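Local coordinates for protein possible thiol-disulfide isomerase (Cytophaga hutchinsonii, PDB 3HCZ) that probably exchanges or isomerises disulfide bonds through a thioredoxin-like domain, although its function has not been established, at residues A[23-26]-A[27-30]; A[52-55]-A[56-60]; A[74-77]-A[78-81]; A[86-89]-A[90-93]. One frame throughout, in Å; residues are numbered along the deposited sequence.

How the interactions relate
Four short local contacts follow one another along this thioredoxin-like chain. Interaction 1 is the 3-10 turn leading to strand 33-39, interaction 2 lies on helix 49-60, interaction 3 starts helix 77-86, and interaction 4 carries the chain from that helix into strand 92-95. Interaction 4 touches the other three: Leu92 meets Arg24 and Val29, Trp91 and Gly90 meet Tyr54 and Trp57, and Asn93 meets Trp79. Interactions 2 and 4 have centres about 11 Å apart, whereas interactions 1, 2 and 3 are mutually separated by 20 to 22 Å between centres. The edge strand 92-95 and its approach thus join three otherwise separate local structures.

Interaction 1 (A[23-26]-A[27-30]); sequences YRYL and YDVQ
Asp28 N and Val29 N each turn back three residues, to Tyr25 O at 3.0 Å and to Leu26 O at 3.1 Å respectively, and these two bonds wind the chain into a short 3-10 turn. On the outer side of the turn, Tyr25 and Asp28 run side by side and point the same way. In both, CG lies anti to the carbonyl carbon (chi1 -54° for Tyr25, -70° for Asp28), which brings the carboxylate alongside the start of the phenol ring, the two planes only 20° apart. Asp28 OD2 comes within 3.3 Å of Tyr25 CD2. The same oxygen accepts from a water at 2.6 Å, and that water accepts from Tyr25 N at 3.0 Å, linking side chain and backbone across the turn. Val29 CG2 rests 3.5 Å from the carbonyl oxygen Leu26 O; the apolar touch is Leu26 CG to Tyr27 CD1, at 4.2 Å. The Tyr27 hydroxyl is hydrogen-bonded to Ala11 O, while Tyr25 meets Tyr15 edge to face. The turn is the approach to strand 33-39, the central strand of the thioredoxin-like sheet. Leu26 and Val29 both press on Thr34 of that strand and on Tyr68 of strand 65-71, and Val29 continues with Arg24 to Leu92 of the edge strand 92-95.

Interaction 2 (A[52-55]-A[56-60]); sequences KLYD and WWLKN
The ring of Tyr54 carries Trp57 CE3 over one face, 3.7 Å above its plane and displaced toward the rim, while the Tyr54 hydroxyl lies in the plane of the Trp57 indole, at its edge. The two planes are inclined at 50°, so the pair is neither stacked nor T-shaped; its closest touch is Tyr54 CE1 to Trp57 CZ3, at 3.6 Å. Leu58 adds CD1, which approaches Tyr54 CE2 obliquely at 3.7 Å. The indole of Trp56 has Asn60 ND2 over one face, 3.1 Å above the plane near the rim. That nitrogen is held there by a nearly straight bond to the carbonyl of the same tryptophan, Trp56 O, at 2.7 Å, with the acceptor in the plane of the Asn60 side-chain amide. Leu53 CD1 reaches Trp56 CE3 at 3.9 Å, again at a slant. Both tryptophans have CG anti to the backbone N (chi1 175°), and each indole turns its CE3 edge to the residue three before it, Leu53 for Trp56 and Tyr54 for Trp57. Their N-H groups are spent on other parts of the chain, that of Trp56 on Asp135 and that of Trp57 on Ile65 O. Beneath the side chains run regular helical bonds, from Trp56 N to Lys52 O through Leu58 N to Tyr54 O. This is the aromatic latter part of helix 49-60, the connection between strands 33-39 and 65-71 in a beta-alpha-beta crossover; as in thioredoxins, the helix follows a CXXC motif.

Interaction 3 (A[74-77]-A[78-81]); sequences RKDE and EWLK. With SO4 (sulfate ion), chain C.
Asp76 and Trp79 lie side by side, with Asp76 OD1 at the edge of the indole, near its plane and 3.6 Å from Trp79 CZ3. Leu80 N to Asp76 O and Lys81 N to Glu77 O form the first helical turn, and a water accepting from Trp79 N at 3.0 Å and donating to Lys75 O at 2.7 Å ties it back to the loop. A sulfate, probably from the crystallisation liquor, accepts from Asp76 N at 2.7 Å through O3 and from Glu77 N at 2.8 Å through O1, a site that the helix dipole is likely to favour. On the outer surface Lys81 NZ forms a salt bridge with Glu78 OE2 at 3.0 Å, on the syn lone pair, and a weak bond with OE1. The bend at chi2 (-52°) turns the Glu78 carboxylate across the helix surface, between Glu77 and Lys81. Glu78 OE2 is 3.6 Å from Glu77 OE1, a like-charge approach that the lysine probably eases. With a leucine in place of Glu78, Lys81 NZ would probably be left without its salt-bridge mate and its chain freer to turn. Farther out, Arg95 of strand 92-95 forms a salt bridge with Asp76 OD1. The start of helix 77-86 is thereby tied to the sheet edge, where Trp79 also packs on Asn93.

Interaction 4 (A[86-89]-A[90-93]); sequences KKIG and GWLN
Among the polar contacts, Asn93 ND2 donates to Ile88 O at 2.8 Å in a fairly straight bond (162°) that lies in the amide plane of Asn93. The same nitrogen gives a hydrogen to a water at 2.9 Å, and that water donates in turn to Gly89 O. The other end of the amide, Asn93 OD1, accepts from Trp91 NE1 at 2.8 Å; the bond stays in the indole plane but arrives from above the plane of the amide, and is bent (138°). Three bonds therefore grip one small group and fix which end is oxygen and which nitrogen. Were a leucine to replace Asn93, Ile88 O and Trp91 NE1 would probably both lose their mate in this buried turn, and the indole would be freer to tilt.

Apolar contact is lighter: Ile88 CD1 nears Trp91 CZ2 at 4.3 Å, and the Ile88 side chain as a whole crosses that of Asn93 at about a right angle. Trp91 has its CG between the backbone N and the carbonyl carbon (chi1 61°), the crowded position, and this carries the indole N-H round to the asparagine.

In the backbone, Lys87 with positive phi closes the preceding helix in a Schellman motif, and Leu92 centres an inverse gamma turn, Asn93 N to Trp91 O. Together they lead helix 77-86 into strand 92-95. Trp91 lies against Val67 of strand 65-71 and meets Tyr54 of helix 49-60 edge to face, while Asn93 packs on Trp79 and Ile83 of helix 77-86.

Interaction 1 (A[23-26]-A[27-30])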
loop_
_atom_site.group_PDB
_atom_site.type_symbol
_atom_site.label_atom_id
_atom_site.label_comp_id
_atom_site.label_asym_id
_atom_site.label_seq_id
_atom_site.Cartn_x
_atom_site.Cartn_y
_atom_site.Cartn_z
ATOM N N TYR A 23 4.505 13.062 9.259
ATOM C CA TYR A 23 3.239 12.307 9.213
ATOM C C TYR A 23 2.572 12.412 7.854
ATOM O O TYR A 23 2.460 13.524 7.312
ATOM C CB TYR A 23 2.238 12.794 10.267
ATOM C CG TYR A 23 2.497 12.270 11.654
ATOM C CD1 TYR A 23 2.482 10.873 11.914
ATOM C CD2 TYR A 23 2.737 13.155 12.729
ATOM C CE1 TYR A 23 2.700 10.376 13.214
ATOM C CE2 TYR A 23 2.955 12.666 14.034
ATOM C CZ TYR A 23 2.931 11.280 14.259
ATOM O OH TYR A 23 3.127 10.814 15.531
ATOM N N ARG A 24 2.154 11.262 7.316
ATOM C CA ARG A 24 1.264 11.201 6.159
ATOM C C ARG A 24 0.192 10.171 6.454
ATOM O O ARG A 24 0.363 8.979 6.162
ATOM C CB ARG A 24 2.048 10.847 4.879
ATOM C CG ARG A 24 3.117 11.877 4.441
ATOM C CD ARG A 24 2.541 13.283 4.032
ATOM N NE ARG A 24 1.288 13.151 3.257
ATOM C CZ ARG A 24 1.209 12.783 1.973
ATOM N NH1 ARG A 24 0.024 12.657 1.417
ATOM N NH2 ARG A 24 2.288 12.542 1.228
ATOM N N TYR A 25 -0.888 10.598 7.102
ATOM C CA TYR A 25 -1.950 9.644 7.461
ATOM C C TYR A 25 -2.619 9.054 6.241
ATOM O O TYR A 25 -2.869 9.760 5.241
ATOM C CB TYR A 25 -3.076 10.251 8.324
ATOM C CG TYR A 25 -2.682 10.959 9.609
ATOM C CD1 TYR A 25 -1.375 10.830 10.177
ATOM C CD2 TYR A 25 -3.638 11.742 10.274
ATOM C CE1 TYR A 25 -1.032 11.532 11.395
ATOM C CE2 TYR A 25 -3.332 12.411 11.475
ATOM C CZ TYR A 25 -2.027 12.297 12.012
ATOM O OH TYR A 25 -1.777 12.955 13.165
ATOM N N LEU A 26 -2.952 7.765 6.338
ATOM C CA LEU A 26 -3.645 7.097 5.230
ATOM C C LEU A 26 -4.906 7.848 4.795
ATOM O O LEU A 26 -5.141 8.067 3.576
ATOM C CB LEU A 26 -3.969 5.630 5.593
ATOM C CG LEU A 26 -4.854 4.920 4.559
ATOM C CD1 LEU A 26 -4.093 4.777 3.224
ATOM C CD2 LEU A 26 -5.275 3.529 5.119
ATOM N N TYR A 27 -5.712 8.268 5.769
ATOM C CA TYR A 27 -6.971 8.888 5.465
ATOM C C TYR A 27 -6.822 10.259 4.789
ATOM O O TYR A 27 -7.773 10.771 4.161
ATOM C CB TYR A 27 -7.800 9.034 6.755
ATOM C CG TYR A 27 -8.523 7.747 7.183
ATOM C CD1 TYR A 27 -8.170 6.507 6.662
ATOM C CD2 TYR A 27 -9.496 7.786 8.166
ATOM C CE1 TYR A 27 -8.817 5.333 7.063
ATOM C CE2 TYR A 27 -10.151 6.635 8.591
ATOM C CZ TYR A 27 -9.805 5.416 8.036
ATOM O OH TYR A 27 -10.467 4.301 8.473
ATOM N N ASP A 28 -5.644 10.840 4.891
ATOM C CA ASP A 28 -5.382 12.145 4.282
ATOM C C ASP A 28 -4.906 12.073 2.829
ATOM O O ASP A 28 -4.793 13.120 2.155
ATOM C CB ASP A 28 -4.376 12.942 5.132
ATOM C CG ASP A 28 -4.971 13.381 6.448
ATOM O OD1 ASP A 28 -6.190 13.627 6.467
ATOM O OD2 ASP A 28 -4.248 13.467 7.468
ATOM N N VAL A 29 -4.680 10.869 2.338
ATOM C CA VAL A 29 -4.306 10.650 0.957
ATOM C C VAL A 29 -5.519 10.954 0.084
ATOM O O VAL A 29 -6.614 10.485 0.390
ATOM C CB VAL A 29 -3.805 9.226 0.724
ATOM C CG1 VAL A 29 -3.537 9.003 -0.782
ATOM C CG2 VAL A 29 -2.483 9.034 1.553
ATOM N N GLN A 30 -5.307 11.748 -0.950
ATOM C CA GLN A 30 -6.298 12.034 -1.960
ATOM C C GLN A 30 -6.022 11.325 -3.212
ATOM O O GLN A 30 -5.136 11.693 -3.913
ATOM C CB GLN A 30 -6.254 13.478 -2.382
ATOM C CG GLN A 30 -6.100 14.383 -1.336
ATOM C CD GLN A 30 -7.393 14.865 -0.930
ATOM O OE1 GLN A 30 -8.069 14.192 -0.204
ATOM N NE2 GLN A 30 -7.785 16.036 -1.411
HETATM O O HOH W 1 -1.648 13.481 7.341
#

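Interaction 2 (A[52-55]-A[56-60])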
loop_
_atom_site.group_PDB
_atom_site.type_symbol
_atom_site.label_atom_id
_atom_site.label_comp_id
_atom_site.label_asym_id
_atom_site.label_seq_id
_atom_site.Cartn_x
_atom_site.Cartn_y
_atom_site.Cartn_z
ATOM N N LYS A 52 7.990 -4.412 -9.223
ATOM C CA LYS A 52 7.013 -4.621 -10.266
ATOM C C LYS A 52 5.741 -3.796 -10.047
ATOM O O LYS A 52 5.145 -3.313 -11.004
ATOM C CB LYS A 52 6.670 -6.101 -10.405
ATOM C CG LYS A 52 7.767 -6.867 -11.154
ATOM C CD LYS A 52 7.438 -8.345 -11.261
ATOM C CE LYS A 52 8.399 -9.089 -12.179
ATOM N NZ LYS A 52 8.156 -8.765 -13.619
ATOM N N LEU A 53 5.309 -3.676 -8.790
ATOM C CA LEU A 53 4.181 -2.806 -8.453
ATOM C C LEU A 53 4.580 -1.367 -8.784
ATOM O O LEU A 53 3.756 -0.579 -9.248
ATOM C CB LEU A 53 3.809 -2.920 -6.963
ATOM C CG LEU A 53 2.595 -2.063 -6.552
ATOM C CD1 LEU A 53 1.313 -2.440 -7.348
ATOM C CD2 LEU A 53 2.350 -2.118 -5.036
ATOM N N TYR A 54 5.844 -1.027 -8.541
ATOM C CA TYR A 54 6.303 0.348 -8.833
ATOM C C TYR A 54 6.212 0.615 -10.329
ATOM O O TYR A 54 5.702 1.655 -10.730
ATOM C CB TYR A 54 7.702 0.625 -8.285
ATOM C CG TYR A 54 8.072 2.104 -8.331
ATOM C CD1 TYR A 54 7.686 2.964 -7.295
ATOM C CD2 TYR A 54 8.768 2.627 -9.414
ATOM C CE1 TYR A 54 8.018 4.348 -7.342
ATOM C CE2 TYR A 54 9.109 3.972 -9.468
ATOM C CZ TYR A 54 8.716 4.828 -8.406
ATOM O OH TYR A 54 9.049 6.158 -8.446
ATOM N N ASP A 55 6.671 -0.339 -11.148
ATOM C CA ASP A 55 6.577 -0.218 -12.588
ATOM C C ASP A 55 5.131 -0.077 -13.021
ATOM O O ASP A 55 4.830 0.752 -13.867
ATOM C CB ASP A 55 7.157 -1.440 -13.288
ATOM C CG ASP A 55 8.643 -1.568 -13.114
ATOM O OD1 ASP A 55 9.354 -0.562 -12.863
ATOM O OD2 ASP A 55 9.108 -2.716 -13.264
ATOM N N TRP A 56 4.257 -0.909 -12.450
ATOM C CA TRP A 56 2.808 -0.833 -12.720
ATOM C C TRP A 56 2.250 0.563 -12.354
ATOM O O TRP A 56 1.482 1.143 -13.110
ATOM C CB TRP A 56 2.052 -1.957 -11.984
ATOM C CG TRP A 56 0.547 -1.840 -12.136
ATOM C CD1 TRP A 56 -0.246 -2.447 -13.088
ATOM C CD2 TRP A 56 -0.341 -1.046 -11.328
ATOM N NE1 TRP A 56 -1.563 -2.076 -12.918
ATOM C CE2 TRP A 56 -1.650 -1.211 -11.857
ATOM C CE3 TRP A 56 -0.153 -0.193 -10.219
ATOM C CZ2 TRP A 56 -2.770 -0.582 -11.299
ATOM C CZ3 TRP A 56 -1.273 0.446 -9.667
ATOM C CH2 TRP A 56 -2.565 0.250 -10.220
ATOM N N TRP A 57 2.637 1.063 -11.175
ATOM C CA TRP A 57 2.200 2.348 -10.675
ATOM C C TRP A 57 2.642 3.487 -11.602
ATOM O O TRP A 57 1.855 4.405 -11.906
ATOM C CB TRP A 57 2.712 2.575 -9.250
ATOM C CG TRP A 57 2.381 3.940 -8.732
ATOM C CD1 TRP A 57 1.148 4.402 -8.342
ATOM C CD2 TRP A 57 3.299 5.020 -8.533
ATOM N NE1 TRP A 57 1.244 5.742 -7.952
ATOM C CE2 TRP A 57 2.553 6.127 -8.037
ATOM C CE3 TRP A 57 4.680 5.162 -8.711
ATOM C CZ2 TRP A 57 3.149 7.350 -7.727
ATOM C CZ3 TRP A 57 5.265 6.401 -8.451
ATOM C CH2 TRP A 57 4.501 7.475 -7.951
ATOM N N LEU A 58 3.893 3.441 -12.058
ATOM C CA LEU A 58 4.359 4.454 -12.987
ATOM C C LEU A 58 3.438 4.522 -14.211
ATOM O O LEU A 58 3.162 5.615 -14.701
ATOM C CB LEU A 58 5.790 4.175 -13.439
ATOM C CG LEU A 58 6.884 4.398 -12.421
ATOM C CD1 LEU A 58 8.222 3.956 -13.012
ATOM C CD2 LEU A 58 6.970 5.890 -12.013
ATOM N N LYS A 59 2.957 3.365 -14.683
ATOM C CA LYS A 59 2.113 3.288 -15.888
ATOM C C LYS A 59 0.649 3.668 -15.652
ATOM O O LYS A 59 -0.070 4.033 -16.591
ATOM C CB LYS A 59 2.148 1.880 -16.490
ATOM C CG LYS A 59 3.416 1.591 -17.228
ATOM C CD LYS A 59 3.609 0.090 -17.390
ATOM C CE LYS A 59 4.994 -0.200 -17.981
ATOM N NZ LYS A 59 5.711 -1.257 -17.174
ATOM N N ASN A 60 0.208 3.574 -14.405
ATOM C CA ASN A 60 -1.206 3.713 -14.096
ATOM C C ASN A 60 -1.533 4.894 -13.188
ATOM O O ASN A 60 -2.710 5.188 -12.957
ATOM C CB ASN A 60 -1.736 2.401 -13.504
ATOM C CG ASN A 60 -1.787 1.286 -14.522
ATOM O OD1 ASN A 60 -2.769 1.136 -15.236
ATOM N ND2 ASN A 60 -0.736 0.500 -14.598
HETATM O O HOH W 2 6.657 1.229 -15.813
#

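Interaction 3 (A[74-77]-A[78-81])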
loop_
_atom_site.group_PDB
_atom_site.type_symbol
_atom_site.label_atom_id
_atom_site.label_comp_id
_atom_site.label_asym_id
_atom_site.label_seq_id
_atom_site.Cartn_x
_atom_site.Cartn_y
_atom_site.Cartn_z
ATOM N N ARG A 74 11.185 -1.592 11.836
ATOM C CA ARG A 74 11.260 -0.740 13.020
ATOM C C ARG A 74 12.501 0.138 13.070
ATOM O O ARG A 74 12.795 0.730 14.116
ATOM C CB ARG A 74 11.122 -1.602 14.299
ATOM C CG ARG A 74 9.777 -2.345 14.384
ATOM C CD ARG A 74 8.617 -1.302 14.511
ATOM N NE ARG A 74 7.291 -1.923 14.525
ATOM C CZ ARG A 74 6.160 -1.207 14.486
ATOM N NH1 ARG A 74 6.225 0.129 14.514
ATOM N NH2 ARG A 74 4.978 -1.814 14.483
ATOM N N LYS A 75 13.252 0.166 11.966
ATOM C CA LYS A 75 14.412 1.053 11.784
ATOM C C LYS A 75 14.357 1.656 10.377
ATOM O O LYS A 75 13.742 1.084 9.471
ATOM C CB LYS A 75 15.726 0.298 11.929
ATOM C CG LYS A 75 15.925 -0.368 13.261
ATOM C CD LYS A 75 17.222 -1.156 13.312
ATOM C CE LYS A 75 17.306 -1.949 14.619
ATOM N NZ LYS A 75 18.727 -2.230 15.021
ATOM N N ASP A 76 14.971 2.819 10.198
ATOM C CA ASP A 76 14.992 3.485 8.892
ATOM C C ASP A 76 16.011 2.926 7.878
ATOM O O ASP A 76 15.791 2.993 6.673
ATOM C CB ASP A 76 15.348 4.967 9.082
ATOM C CG ASP A 76 14.277 5.739 9.783
ATOM O OD1 ASP A 76 13.096 5.588 9.449
ATOM O OD2 ASP A 76 14.637 6.506 10.700
ATOM N N GLU A 77 17.158 2.442 8.354
ATOM C CA GLU A 77 18.308 2.324 7.485
ATOM C C GLU A 77 18.104 1.502 6.218
ATOM O O GLU A 77 18.423 1.980 5.108
ATOM C CB GLU A 77 19.520 1.810 8.256
ATOM C CG GLU A 77 20.801 1.900 7.454
ATOM C CD GLU A 77 22.015 1.501 8.270
ATOM O OE1 GLU A 77 22.772 0.592 7.830
ATOM O OE2 GLU A 77 22.210 2.093 9.366
ATOM N N GLU A 78 17.630 0.261 6.395
ATOM C CA GLU A 78 17.477 -0.670 5.274
ATOM C C GLU A 78 16.322 -0.270 4.347
ATOM O O GLU A 78 16.391 -0.457 3.120
ATOM C CB GLU A 78 17.261 -2.101 5.769
ATOM C CG GLU A 78 18.524 -2.665 6.463
ATOM C CD GLU A 78 19.784 -2.510 5.589
ATOM O OE1 GLU A 78 19.802 -3.011 4.426
ATOM O OE2 GLU A 78 20.767 -1.893 6.069
ATOM N N TRP A 79 15.265 0.266 4.956
ATOM C CA TRP A 79 14.140 0.797 4.212
ATOM C C TRP A 79 14.614 1.885 3.227
ATOM O O TRP A 79 14.309 1.836 2.024
ATOM C CB TRP A 79 13.154 1.358 5.231
ATOM C CG TRP A 79 11.997 2.125 4.702
ATOM C CD1 TRP A 79 11.103 1.715 3.721
ATOM C CD2 TRP A 79 11.542 3.412 5.152
ATOM N NE1 TRP A 79 10.127 2.691 3.544
ATOM C CE2 TRP A 79 10.388 3.744 4.388
ATOM C CE3 TRP A 79 11.992 4.320 6.115
ATOM C CZ2 TRP A 79 9.666 4.947 4.581
ATOM C CZ3 TRP A 79 11.286 5.535 6.300
ATOM C CH2 TRP A 79 10.132 5.832 5.534
ATOM N N LEU A 80 15.370 2.854 3.734
ATOM C CA LEU A 80 15.821 3.962 2.888
ATOM C C LEU A 80 16.812 3.476 1.823
ATOM O O LEU A 80 16.740 3.922 0.654
ATOM C CB LEU A 80 16.402 5.122 3.725
ATOM C CG LEU A 80 15.389 5.758 4.700
ATOM C CD1 LEU A 80 15.973 6.822 5.622
ATOM C CD2 LEU A 80 14.227 6.343 3.885
ATOM N N LYS A 81 17.714 2.572 2.219
ATOM C CA LYS A 81 18.658 1.973 1.276
ATOM C C LYS A 81 17.941 1.267 0.119
ATOM O O LYS A 81 18.331 1.374 -1.050
ATOM C CB LYS A 81 19.592 0.986 1.993
ATOM C CG LYS A 81 20.610 0.343 1.046
ATOM C CD LYS A 81 21.564 -0.672 1.734
ATOM C CE LYS A 81 22.053 -0.208 3.121
ATOM N NZ LYS A 81 22.735 -1.341 3.860
HETATM S S SO4 C . 17.931 3.391 12.022
HETATM O O1 SO4 C . 18.221 2.502 10.901
HETATM O O2 SO4 C . 18.521 4.697 11.752
HETATM O O3 SO4 C . 16.492 3.571 12.273
HETATM O O4 SO4 C . 18.546 2.831 13.224
HETATM O O HOH W 3 14.963 -0.597 7.777
#

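Interaction 4 (A[86-89]-A[90-93])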
loop_
_atom_site.group_PDB
_atom_site.type_symbol
_atom_site.label_atom_id
_atom_site.label_comp_id
_atom_site.label_asym_id
_atom_site.label_seq_id
_atom_site.Cartn_x
_atom_site.Cartn_y
_atom_site.Cartn_z
ATOM N N LYS A 86 16.688 0.660 -5.396
ATOM C CA LYS A 86 15.694 0.182 -6.331
ATOM C C LYS A 86 14.944 1.332 -7.017
ATOM O O LYS A 86 14.153 1.089 -7.926
ATOM C CB LYS A 86 14.716 -0.742 -5.615
ATOM C CG LYS A 86 15.420 -1.865 -4.843
ATOM C CD LYS A 86 16.072 -2.851 -5.771
ATOM C CE LYS A 86 15.033 -3.674 -6.538
ATOM N NZ LYS A 86 15.686 -4.809 -7.294
ATOM N N LYS A 87 15.171 2.574 -6.575
ATOM C CA LYS A 87 14.589 3.760 -7.237
ATOM C C LYS A 87 13.072 3.731 -7.222
ATOM O O LYS A 87 12.392 3.820 -8.264
ATOM C CB LYS A 87 15.146 3.889 -8.657
ATOM C CG LYS A 87 16.635 4.236 -8.690
ATOM C CD LYS A 87 17.202 3.670 -9.949
ATOM C CE LYS A 87 17.838 4.741 -10.768
ATOM N NZ LYS A 87 19.027 5.281 -10.070
ATOM N N ILE A 88 12.523 3.573 -6.017
ATOM C CA ILE A 88 11.060 3.551 -5.839
ATOM C C ILE A 88 10.623 4.718 -4.962
ATOM O O ILE A 88 9.649 4.633 -4.226
ATOM C CB ILE A 88 10.557 2.199 -5.251
ATOM C CG1 ILE A 88 11.256 1.903 -3.890
ATOM C CG2 ILE A 88 10.794 1.043 -6.291
ATOM C CD1 ILE A 88 10.475 0.920 -2.998
ATOM N N GLY A 89 11.354 5.827 -5.055
ATOM C CA GLY A 89 11.027 6.974 -4.202
ATOM C C GLY A 89 9.797 7.796 -4.607
ATOM O O GLY A 89 9.369 8.669 -3.822
ATOM N N GLY A 90 9.224 7.537 -5.794
ATOM C CA GLY A 90 8.197 8.447 -6.326
ATOM C C GLY A 90 6.834 8.339 -5.649
ATOM O O GLY A 90 6.079 9.345 -5.571
ATOM N N TRP A 91 6.491 7.144 -5.167
ATOM C CA TRP A 91 5.182 6.960 -4.542
ATOM C C TRP A 91 5.210 7.292 -3.059
ATOM O O TRP A 91 6.234 7.767 -2.560
ATOM C CB TRP A 91 4.642 5.547 -4.782
ATOM C CG TRP A 91 5.458 4.384 -4.242
ATOM C CD1 TRP A 91 6.371 4.367 -3.206
ATOM C CD2 TRP A 91 5.333 3.027 -4.681
ATOM N NE1 TRP A 91 6.844 3.063 -3.007
ATOM C CE2 TRP A 91 6.212 2.236 -3.903
ATOM C CE3 TRP A 91 4.582 2.408 -5.694
ATOM C CZ2 TRP A 91 6.347 0.844 -4.106
ATOM C CZ3 TRP A 91 4.698 1.032 -5.877
ATOM C CH2 TRP A 91 5.581 0.264 -5.092
ATOM N N LEU A 92 4.120 7.018 -2.340
ATOM C CA LEU A 92 4.080 7.357 -0.892
ATOM C C LEU A 92 4.711 6.292 0.020
ATOM O O LEU A 92 4.006 5.476 0.642
ATOM C CB LEU A 92 2.680 7.765 -0.435
ATOM C CG LEU A 92 2.527 8.243 1.013
ATOM C CD1 LEU A 92 3.655 9.244 1.411
ATOM C CD2 LEU A 92 1.135 8.907 1.160
ATOM N N ASN A 93 6.050 6.293 0.078
ATOM C CA ASN A 93 6.750 5.449 1.046
ATOM C C ASN A 93 6.567 5.959 2.469
ATOM O O ASN A 93 6.883 7.132 2.756
ATOM C CB ASN A 93 8.245 5.425 0.743
ATOM C CG ASN A 93 8.553 4.680 -0.537
ATOM O OD1 ASN A 93 8.312 3.469 -0.623
ATOM N ND2 ASN A 93 9.105 5.389 -1.540
HETATM O O HOH W 4 9.426 8.266 -1.087
#